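Local coordinates for cellulose biosynthesis protein BcsG (Salmonella typhimurium LT2, PDB 5OLT) that is required for cellulose biosynthesis, this chain being the zinc-binding extramembrane domain of a membrane protein related to the alkaline phosphatase family, at residues D60-N65 and V259-V264; H144-H149 and T212-L217; L170-G175 and L195-T200. All blocks are in the same frame, centred on the assembly; numbering follows the deposited sequence. Where two conformers were deposited one is given.

Interaction 1: residues D60-N65 and V259-V264; sequences DLLVIN and VMVVVV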
loop_
_atom_site.group_PDB
_atom_site.type_symbol
_atom_site.label_atom_id
_atom_site.label_comp_id
_atom_site.label_asym_id
_atom_site.label_seq_id
_atom_site.Cartn_x
_atom_site.Cartn_y
_atom_site.Cartn_z
ATOM N N ASP A 60 -13.468 12.242 0.750
ATOM C CA ASP A 60 -13.437 10.782 0.655
ATOM C C ASP A 60 -12.019 10.268 0.458
ATOM O O ASP A 60 -11.253 10.837 -0.338
ATOM C CB ASP A 60 -14.293 10.293 -0.515
ATOM C CG ASP A 60 -15.732 10.673 -0.398
ATOM O OD1 ASP A 60 -16.263 10.605 0.726
ATOM O OD2 ASP A 60 -16.357 11.012 -1.454
ATOM N N LEU A 61 -11.653 9.235 1.219
ATOM C CA LEU A 61 -10.398 8.485 1.023
ATOM C C LEU A 61 -10.708 7.215 0.243
ATOM O O LEU A 61 -11.636 6.475 0.598
ATOM C CB LEU A 61 -9.752 8.121 2.382
ATOM C CG LEU A 61 -8.562 7.156 2.278
ATOM C CD1 LEU A 61 -7.371 7.831 1.625
ATOM C CD2 LEU A 61 -8.120 6.645 3.646
ATOM N N LEU A 62 -9.953 6.971 -0.825
ATOM C CA LEU A 62 -10.154 5.717 -1.601
ATOM C C LEU A 62 -8.794 5.042 -1.699
ATOM O O LEU A 62 -7.860 5.622 -2.260
ATOM C CB LEU A 62 -10.692 6.068 -2.993
ATOM C CG LEU A 62 -10.766 4.930 -3.991
ATOM C CD1 LEU A 62 -11.643 3.790 -3.509
ATOM C CD2 LEU A 62 -11.252 5.466 -5.334
ATOM N N VAL A 63 -8.668 3.854 -1.101
ATOM C CA VAL A 63 -7.410 3.100 -1.141
ATOM C C VAL A 63 -7.576 1.979 -2.160
ATOM O O VAL A 63 -8.485 1.136 -2.037
ATOM C CB VAL A 63 -7.068 2.526 0.254
ATOM C CG1 VAL A 63 -5.817 1.655 0.204
ATOM C CG2 VAL A 63 -6.894 3.638 1.255
ATOM N N ILE A 64 -6.717 1.987 -3.183
ATOM C CA ILE A 64 -6.806 1.062 -4.307
ATOM C C ILE A 64 -5.638 0.077 -4.143
ATOM O O ILE A 64 -4.469 0.439 -4.364
ATOM C CB ILE A 64 -6.710 1.853 -5.648
ATOM C CG1 ILE A 64 -7.909 2.813 -5.767
ATOM C CG2 ILE A 64 -6.625 0.897 -6.835
ATOM C CD1 ILE A 64 -7.884 3.664 -7.013
ATOM N N ASN A 65 -5.942 -1.159 -3.707
ATOM C CA ASN A 65 -4.940 -2.137 -3.322
ATOM C C ASN A 65 -4.890 -3.208 -4.410
ATOM O O ASN A 65 -5.859 -3.930 -4.628
ATOM C CB ASN A 65 -5.362 -2.693 -1.944
ATOM C CG ASN A 65 -4.384 -3.676 -1.368
ATOM O OD1 ASN A 65 -3.148 -3.455 -1.360
ATOM N ND2 ASN A 65 -4.918 -4.759 -0.838
ATOM N N VAL A 259 -11.321 14.257 -2.954
ATOM C CA VAL A 259 -10.966 12.849 -2.818
ATOM C C VAL A 259 -9.470 12.718 -2.667
ATOM O O VAL A 259 -8.703 13.341 -3.386
ATOM C CB VAL A 259 -11.452 11.990 -4.006
ATOM C CG1 VAL A 259 -11.181 10.487 -3.740
ATOM C CG2 VAL A 259 -12.944 12.161 -4.286
ATOM N N MET A 260 -9.068 11.862 -1.730
ATOM C CA MET A 260 -7.681 11.439 -1.610
ATOM C C MET A 260 -7.614 10.010 -2.099
ATOM O O MET A 260 -8.241 9.149 -1.503
ATOM C CB MET A 260 -7.218 11.534 -0.155
ATOM C CG MET A 260 -5.777 11.076 0.059
ATOM S SD MET A 260 -5.345 11.247 1.791
ATOM C CE MET A 260 -3.650 10.696 1.792
ATOM N N VAL A 261 -6.874 9.773 -3.176
ATOM C CA VAL A 261 -6.722 8.418 -3.755
ATOM C C VAL A 261 -5.324 7.920 -3.447
ATOM O O VAL A 261 -4.341 8.613 -3.682
ATOM C CB VAL A 261 -6.968 8.403 -5.271
ATOM C CG1 VAL A 261 -6.715 6.995 -5.817
ATOM C CG2 VAL A 261 -8.408 8.840 -5.555
ATOM N N VAL A 262 -5.241 6.739 -2.830
ATOM C CA VAL A 262 -3.966 6.085 -2.541
ATOM C C VAL A 262 -3.938 4.791 -3.332
ATOM O O VAL A 262 -4.845 3.966 -3.173
ATOM C CB VAL A 262 -3.809 5.763 -1.048
ATOM C CG1 VAL A 262 -2.470 5.045 -0.820
ATOM C CG2 VAL A 262 -3.916 7.049 -0.239
ATOM N N VAL A 263 -2.934 4.627 -4.190
ATOM C CA VAL A 263 -2.756 3.384 -4.916
ATOM C C VAL A 263 -1.600 2.665 -4.240
ATOM O O VAL A 263 -0.495 3.226 -4.164
ATOM C CB VAL A 263 -2.415 3.656 -6.395
ATOM C CG1 VAL A 263 -2.011 2.345 -7.094
ATOM C CG2 VAL A 263 -3.620 4.279 -7.053
ATOM N N VAL A 264 -1.806 1.434 -3.762
ATOM C CA VAL A 264 -0.721 0.705 -3.077
ATOM C C VAL A 264 -0.867 -0.773 -3.386
ATOM O O VAL A 264 -1.839 -1.433 -2.965
ATOM C CB VAL A 264 -0.719 0.991 -1.565
ATOM C CG1 VAL A 264 -2.122 0.858 -0.990
ATOM C CG2 VAL A 264 0.325 0.179 -0.784
#
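The shortest bond of this contact runs from Ile64 N to Val262 O (2.7 Å) and is almost straight, with 173° at the hydrogen. It belongs to a ladder of five backbone bonds in which strand 60-65 and strand 259-264 donate in turn: Met260 N to Asp60 O, Leu62 N to Met260 O, Val262 N to Leu62 O, Ile64 N to Val262 O and Val264 N to Ile64 O. The strands run the same way, 15° apart, one residue opposite one residue. On the face of Leu61 and Val63, Leu61 lies alongside Met260 and its CD1 touches both Met260 CG (3.9 Å) and Val262 CG2 (4.0 Å). Helix 318-328 packs on Met260 and Val262 here. On the other face Ile64 turns CG1 away from its own carbonyl carbon (chi1 -63°), and the extended branch runs back so that CD1 reaches Val261 CG1 at 3.7 Å; Leu62 beside it is packed by Leu195 and Trp198 of helix 191-203. At the N-terminal end the Asp60 carboxylate forms a salt bridge with Arg257 and a hydrogen bond with Ser210. Helices on both faces of parallel central strands make this the core of a three-layer alpha/beta/alpha sandwich, as in the alkaline phosphatase family.

Interaction 2: residues H144-H149 and T212-L217; sequences HLMMDH and TFFNLL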
loop_
_atom_site.group_PDB
_atom_site.type_symbol
_atom_site.label_atom_id
_atom_site.label_comp_id
_atom_site.label_asym_id
_atom_site.label_seq_id
_atom_site.Cartn_x
_atom_site.Cartn_y
_atom_site.Cartn_z
ATOM N N HIS A 144 -16.168 1.617 3.826
ATOM C CA HIS A 144 -16.669 0.807 2.719
ATOM C C HIS A 144 -15.606 -0.196 2.326
ATOM O O HIS A 144 -14.404 0.112 2.350
ATOM C CB HIS A 144 -17.038 1.642 1.475
ATOM C CG HIS A 144 -18.146 2.633 1.691
ATOM N ND1 HIS A 144 -19.456 2.251 1.865
ATOM C CD2 HIS A 144 -18.151 3.988 1.662
ATOM C CE1 HIS A 144 -20.215 3.327 1.986
ATOM N NE2 HIS A 144 -19.446 4.395 1.880
ATOM N N LEU A 145 -16.068 -1.368 1.930
ATOM C CA LEU A 145 -15.213 -2.416 1.388
ATOM C C LEU A 145 -15.742 -2.737 0.008
ATOM O O LEU A 145 -16.910 -3.035 -0.149
ATOM C CB LEU A 145 -15.318 -3.629 2.296
ATOM C CG LEU A 145 -14.607 -4.888 1.821
ATOM C CD1 LEU A 145 -13.095 -4.640 1.706
ATOM C CD2 LEU A 145 -14.921 -6.027 2.791
ATOM N N MET A 146 -14.828 -2.727 -0.961
ATOM C CA MET A 146 -15.147 -2.907 -2.346
ATOM C C MET A 146 -14.126 -3.848 -2.935
ATOM O O MET A 146 -12.924 -3.754 -2.595
ATOM C CB MET A 146 -15.030 -1.527 -3.007
ATOM C CG MET A 146 -15.587 -1.437 -4.389
ATOM S SD MET A 146 -15.957 0.296 -4.750
ATOM C CE MET A 146 -14.374 0.968 -5.182
ATOM N N MET A 147 -14.562 -4.729 -3.845
ATOM C CA MET A 147 -13.591 -5.586 -4.555
ATOM C C MET A 147 -14.040 -5.764 -5.986
ATOM O O MET A 147 -15.246 -5.614 -6.298
ATOM C CB MET A 147 -13.453 -6.971 -3.890
ATOM C CG MET A 147 -12.953 -6.910 -2.458
ATOM S SD MET A 147 -12.495 -8.510 -1.784
ATOM C CE MET A 147 -12.086 -8.005 -0.099
ATOM N N ASP A 148 -13.099 -6.115 -6.865
ATOM C CA ASP A 148 -13.490 -6.506 -8.217
ATOM C C ASP A 148 -13.595 -8.034 -8.333
ATOM O O ASP A 148 -13.606 -8.581 -9.426
ATOM C CB ASP A 148 -12.586 -5.881 -9.280
ATOM C CG ASP A 148 -11.162 -6.347 -9.201
ATOM O OD1 ASP A 148 -10.858 -7.302 -8.477
ATOM O OD2 ASP A 148 -10.300 -5.721 -9.909
ATOM N N HIS A 149 -13.708 -8.712 -7.186
ATOM C CA HIS A 149 -13.804 -10.161 -7.153
ATOM C C HIS A 149 -14.522 -10.547 -5.872
ATOM O O HIS A 149 -14.816 -9.692 -5.039
ATOM C CB HIS A 149 -12.388 -10.773 -7.226
ATOM C CG HIS A 149 -11.519 -10.458 -6.045
ATOM N ND1 HIS A 149 -10.852 -9.264 -5.843
ATOM C CD2 HIS A 149 -11.229 -11.236 -4.975
ATOM C CE1 HIS A 149 -10.179 -9.335 -4.698
ATOM N NE2 HIS A 149 -10.389 -10.528 -4.160
ATOM N N THR A 212 -12.766 4.120 1.845
ATOM C CA THR A 212 -13.040 2.894 1.126
ATOM C C THR A 212 -11.753 2.123 0.894
ATOM O O THR A 212 -10.755 2.686 0.430
ATOM C CB THR A 212 -13.697 3.220 -0.242
ATOM O OG1 THR A 212 -14.917 3.887 0.009
ATOM C CG2 THR A 212 -13.980 1.974 -1.037
ATOM N N PHE A 213 -11.808 0.819 1.198
ATOM C CA PHE A 213 -10.771 -0.137 0.851
ATOM C C PHE A 213 -11.223 -0.919 -0.364
ATOM O O PHE A 213 -12.273 -1.593 -0.327
ATOM C CB PHE A 213 -10.518 -1.079 2.034
ATOM C CG PHE A 213 -9.423 -2.069 1.788
ATOM C CD1 PHE A 213 -8.098 -1.620 1.734
ATOM C CD2 PHE A 213 -9.695 -3.414 1.604
ATOM C CE1 PHE A 213 -7.061 -2.535 1.519
ATOM C CE2 PHE A 213 -8.648 -4.355 1.359
ATOM C CZ PHE A 213 -7.341 -3.882 1.308
ATOM N N PHE A 214 -10.445 -0.827 -1.443
ATOM C CA PHE A 214 -10.799 -1.469 -2.703
ATOM C C PHE A 214 -9.682 -2.432 -3.112
ATOM O O PHE A 214 -8.551 -1.979 -3.306
ATOM C CB PHE A 214 -11.001 -0.364 -3.769
ATOM C CG PHE A 214 -11.285 -0.838 -5.190
ATOM C CD1 PHE A 214 -11.828 -2.113 -5.503
ATOM C CD2 PHE A 214 -11.004 0.037 -6.262
ATOM C CE1 PHE A 214 -12.080 -2.488 -6.815
ATOM C CE2 PHE A 214 -11.278 -0.350 -7.578
ATOM C CZ PHE A 214 -11.802 -1.603 -7.862
ATOM N N ASN A 215 -9.985 -3.738 -3.212
ATOM C CA ASN A 215 -8.973 -4.716 -3.599
ATOM C C ASN A 215 -9.234 -5.239 -5.017
ATOM O O ASN A 215 -10.364 -5.567 -5.365
ATOM C CB ASN A 215 -8.903 -5.880 -2.588
ATOM C CG ASN A 215 -7.803 -6.842 -2.930
ATOM O OD1 ASN A 215 -8.044 -7.866 -3.564
ATOM N ND2 ASN A 215 -6.573 -6.526 -2.501
ATOM N N LEU A 216 -8.173 -5.246 -5.829
ATOM C CA LEU A 216 -8.236 -5.544 -7.263
ATOM C C LEU A 216 -7.363 -6.723 -7.643
ATOM O O LEU A 216 -6.166 -6.706 -7.382
ATOM C CB LEU A 216 -7.723 -4.336 -8.106
ATOM C CG LEU A 216 -8.520 -3.066 -8.035
ATOM C CD1 LEU A 216 -8.230 -2.341 -6.735
ATOM C CD2 LEU A 216 -8.169 -2.172 -9.216
ATOM N N LEU A 217 -7.956 -7.681 -8.340
ATOM C CA LEU A 217 -7.306 -8.921 -8.733
ATOM C C LEU A 217 -6.934 -9.123 -10.234
ATOM O O LEU A 217 -6.444 -10.202 -10.570
ATOM C CB LEU A 217 -8.313 -10.061 -8.349
ATOM C CG LEU A 217 -7.737 -11.424 -8.033
ATOM C CD1 LEU A 217 -6.860 -11.343 -6.781
ATOM C CD2 LEU A 217 -8.861 -12.439 -7.838
#
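Two parallel strands at one border of the central seven-strand sheet, 144-147 and 212-216, form this contact and carry it on into the loops beyond. Four backbone bonds alternate across the pair, from Phe213 N to His144 O (2.9 Å) through Met146 N to Phe213 O and Asn215 N to Met146 O, ending with Asp148 N to Asn215 O. On the face of Met146 and Phe214, the Met146 conformer given, one of two and so less certain, bends at chi3 (80°) and lays CE on the Phe214 ring, 3.8 Å from its centroid, a CH-pi contact. Leu216 CD1 sits over the centre of the ring's opposite side. On the face of Leu145 and Phe213, Leu145 CD1 meets the Phe213 ring edge, 3.6 Å from CD2. Past the strands, Leu217 N reaches the syn lone pair of Asp148 OD1 at 2.9 Å, and His149 ND1 makes a longer bond of 3.3 Å to it, with the oxygen close to the imidazole plane. Two donors thus converge on one carboxylate oxygen. Asn215 ND2 hydrogen-bonds to Glu266, a zinc ligand, making Asn215 a second-shell residue. The C-terminal ends of these parallel strands point toward the zinc site, the end at which alpha/beta folds commonly carry their active sites.

Interaction 3: residues L170-G175 and L195-T200; sequences LMNQSG and LNRWLT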
loop_
_atom_site.group_PDB
_atom_site.type_symbol
_atom_site.label_atom_id
_atom_site.label_comp_id
_atom_site.label_asym_id
_atom_site.label_seq_id
_atom_site.Cartn_x
_atom_site.Cartn_y
_atom_site.Cartn_z
ATOM N N LEU A 170 -19.351 -6.420 1.770
ATOM C CA LEU A 170 -18.809 -6.159 0.464
ATOM C C LEU A 170 -19.831 -5.341 -0.345
ATOM O O LEU A 170 -21.022 -5.726 -0.408
ATOM C CB LEU A 170 -18.497 -7.504 -0.167
ATOM C CG LEU A 170 -17.831 -7.548 -1.503
ATOM C CD1 LEU A 170 -16.472 -6.822 -1.413
ATOM C CD2 LEU A 170 -17.623 -9.014 -1.894
ATOM N N MET A 171 -19.386 -4.243 -0.982
ATOM C CA MET A 171 -20.300 -3.425 -1.780
ATOM C C MET A 171 -20.927 -4.261 -2.888
ATOM O O MET A 171 -20.319 -5.211 -3.403
ATOM C CB MET A 171 -19.606 -2.190 -2.345
ATOM C CG MET A 171 -19.309 -1.153 -1.275
ATOM S SD MET A 171 -18.623 0.400 -1.878
ATOM C CE MET A 171 -19.760 0.812 -3.215
ATOM N N ASN A 172 -22.177 -3.932 -3.203
ATOM C CA ASN A 172 -22.947 -4.656 -4.204
ATOM C C ASN A 172 -22.163 -4.833 -5.521
ATOM O O ASN A 172 -21.688 -3.853 -6.093
ATOM C CB ASN A 172 -24.241 -3.890 -4.477
ATOM C CG ASN A 172 -25.103 -4.552 -5.546
ATOM O OD1 ASN A 172 -25.151 -5.780 -5.654
ATOM N ND2 ASN A 172 -25.802 -3.728 -6.337
ATOM N N GLN A 173 -22.087 -6.074 -5.975
ATOM C CA GLN A 173 -21.450 -6.437 -7.231
ATOM C C GLN A 173 -22.450 -6.873 -8.315
ATOM O O GLN A 173 -22.044 -7.184 -9.433
ATOM C CB GLN A 173 -20.450 -7.561 -6.964
ATOM C CG GLN A 173 -19.268 -7.077 -6.114
ATOM C CD GLN A 173 -18.317 -8.189 -5.751
ATOM O OE1 GLN A 173 -18.721 -9.335 -5.543
ATOM N NE2 GLN A 173 -17.050 -7.844 -5.601
ATOM N N SER A 174 -23.748 -6.911 -7.987
ATOM C CA SER A 174 -24.765 -7.330 -8.975
ATOM C C SER A 174 -24.751 -6.393 -10.164
ATOM O O SER A 174 -24.663 -5.167 -9.989
ATOM C CB SER A 174 -26.184 -7.295 -8.378
ATOM O OG SER A 174 -26.273 -8.113 -7.238
ATOM N N GLY A 175 -24.859 -6.954 -11.373
ATOM C CA GLY A 175 -24.976 -6.130 -12.566
ATOM C C GLY A 175 -23.656 -5.603 -13.105
ATOM O O GLY A 175 -23.650 -4.929 -14.119
ATOM N N LEU A 195 -15.501 1.339 -10.029
ATOM C CA LEU A 195 -15.157 2.683 -9.551
ATOM C C LEU A 195 -16.300 3.652 -9.863
ATOM O O LEU A 195 -16.581 4.521 -9.052
ATOM C CB LEU A 195 -13.844 3.169 -10.181
ATOM C CG LEU A 195 -12.624 2.478 -9.578
ATOM C CD1 LEU A 195 -11.436 2.618 -10.547
ATOM C CD2 LEU A 195 -12.287 3.088 -8.205
ATOM N N ASN A 196 -16.921 3.519 -11.028
ATOM C CA ASN A 196 -18.044 4.409 -11.360
ATOM C C ASN A 196 -19.247 4.180 -10.443
ATOM O O ASN A 196 -19.945 5.146 -10.075
ATOM C CB ASN A 196 -18.424 4.269 -12.814
ATOM C CG ASN A 196 -17.540 5.114 -13.712
ATOM O OD1 ASN A 196 -17.019 6.161 -13.305
ATOM N ND2 ASN A 196 -17.382 4.678 -14.949
ATOM N N ARG A 197 -19.473 2.933 -10.057
ATOM C CA ARG A 197 -20.532 2.609 -9.096
ATOM C C ARG A 197 -20.220 3.253 -7.746
ATOM O O ARG A 197 -21.075 3.841 -7.092
ATOM C CB ARG A 197 -20.708 1.086 -8.982
ATOM C CG ARG A 197 -21.683 0.703 -7.864
ATOM C CD ARG A 197 -22.028 -0.770 -7.903
ATOM N NE ARG A 197 -22.813 -1.106 -9.103
ATOM C CZ ARG A 197 -23.326 -2.305 -9.366
ATOM N NH1 ARG A 197 -23.171 -3.314 -8.516
ATOM N NH2 ARG A 197 -24.033 -2.479 -10.488
ATOM N N TRP A 198 -18.955 3.181 -7.317
ATOM C CA TRP A 198 -18.533 3.840 -6.097
ATOM C C TRP A 198 -18.779 5.360 -6.169
ATOM O O TRP A 198 -19.306 5.965 -5.222
ATOM C CB TRP A 198 -17.038 3.539 -5.874
ATOM C CG TRP A 198 -16.424 4.273 -4.737
ATOM C CD1 TRP A 198 -16.443 3.897 -3.429
ATOM C CD2 TRP A 198 -15.738 5.522 -4.787
ATOM N NE1 TRP A 198 -15.815 4.827 -2.655
ATOM C CE2 TRP A 198 -15.367 5.847 -3.454
ATOM C CE3 TRP A 198 -15.386 6.397 -5.823
ATOM C CZ2 TRP A 198 -14.655 7.003 -3.138
ATOM C CZ3 TRP A 198 -14.700 7.558 -5.502
ATOM C CH2 TRP A 198 -14.351 7.855 -4.167
ATOM N N LEU A 199 -18.434 5.962 -7.301
ATOM C CA LEU A 199 -18.539 7.423 -7.483
ATOM C C LEU A 199 -20.001 7.896 -7.452
ATOM O O LEU A 199 -20.298 8.932 -6.881
ATOM C CB LEU A 199 -17.861 7.865 -8.785
ATOM C CG LEU A 199 -17.812 9.390 -8.998
ATOM C CD1 LEU A 199 -17.146 10.143 -7.839
ATOM C CD2 LEU A 199 -17.095 9.672 -10.322
ATOM N N THR A 200 -20.909 7.142 -8.056
ATOM C CA THR A 200 -22.350 7.490 -7.989
ATOM C C THR A 200 -22.823 7.414 -6.518
ATOM O O THR A 200 -23.520 8.319 -6.027
ATOM C CB THR A 200 -23.232 6.534 -8.816
ATOM O OG1 THR A 200 -23.267 5.253 -8.179
ATOM C CG2 THR A 200 -22.734 6.394 -10.283
#
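Arg197 reaches from helix 195-200 to the loop 170-175 and presents its guanidinium end-on to Ser174 O, with NH1 and NH2 each 2.8 Å from that one oxygen. The carbonyl oxygen lies almost exactly in the guanidinium plane, and NH2 in turn lies in the carbonyl plane, whereas NH1 is tilted 28° from it. NH1 is shared: it also donates to Asn172 O at 2.9 Å, arriving from above that carbonyl plane although the oxygen stays near the plane of the guanidinium. A bend at chi3 (-67°) in the otherwise extended chain turns the group onto the loop, and three bonds to two carbonyls would fix its rotation. The loop itself is shaped by an Asx turn, in which Asn172 OD1 accepts from Ser174 N (2.9 Å) and, in its carbonyl plane, from Ser174 OG. The Asn172 amide lies 20° from parallel to the guanidinium. Nearer the sheet, Met171 points at the helix and, in the conformer given, sets SD loosely at the edge of the Trp198 ring, while the indole NE1 hydrogen-bonds to Thr212 OG1 in the sheet. Gln173 starts off away from the helix, and its NE2 hydrogen-bonds to the carbonyl oxygens of Met147, at the end of strand 142-147, and His149, just past it.

How the interactions relate
From the N terminus, strand 60-65 comes first and finds its partner 259-264 only after almost two hundred residues, so interaction 1 closes the longest loop. Within that span, segment 144-149 pairs with 212-217 in interaction 2, and inside this shorter loop segment 170-175 meets helix 195-200 in interaction 3: the three enclose one another without crossing. Strands 60-66 and 210-216 are neighbours, joined by Val63 O to Phe214 N (2.8 Å), so interactions 1 and 2 make four successive strands of the sheet. Interaction 3 joins the loop to the helix lying on this sheet, where Trp198 also meets Val259, and Met171 N bonds Leu145 O at the sheet border.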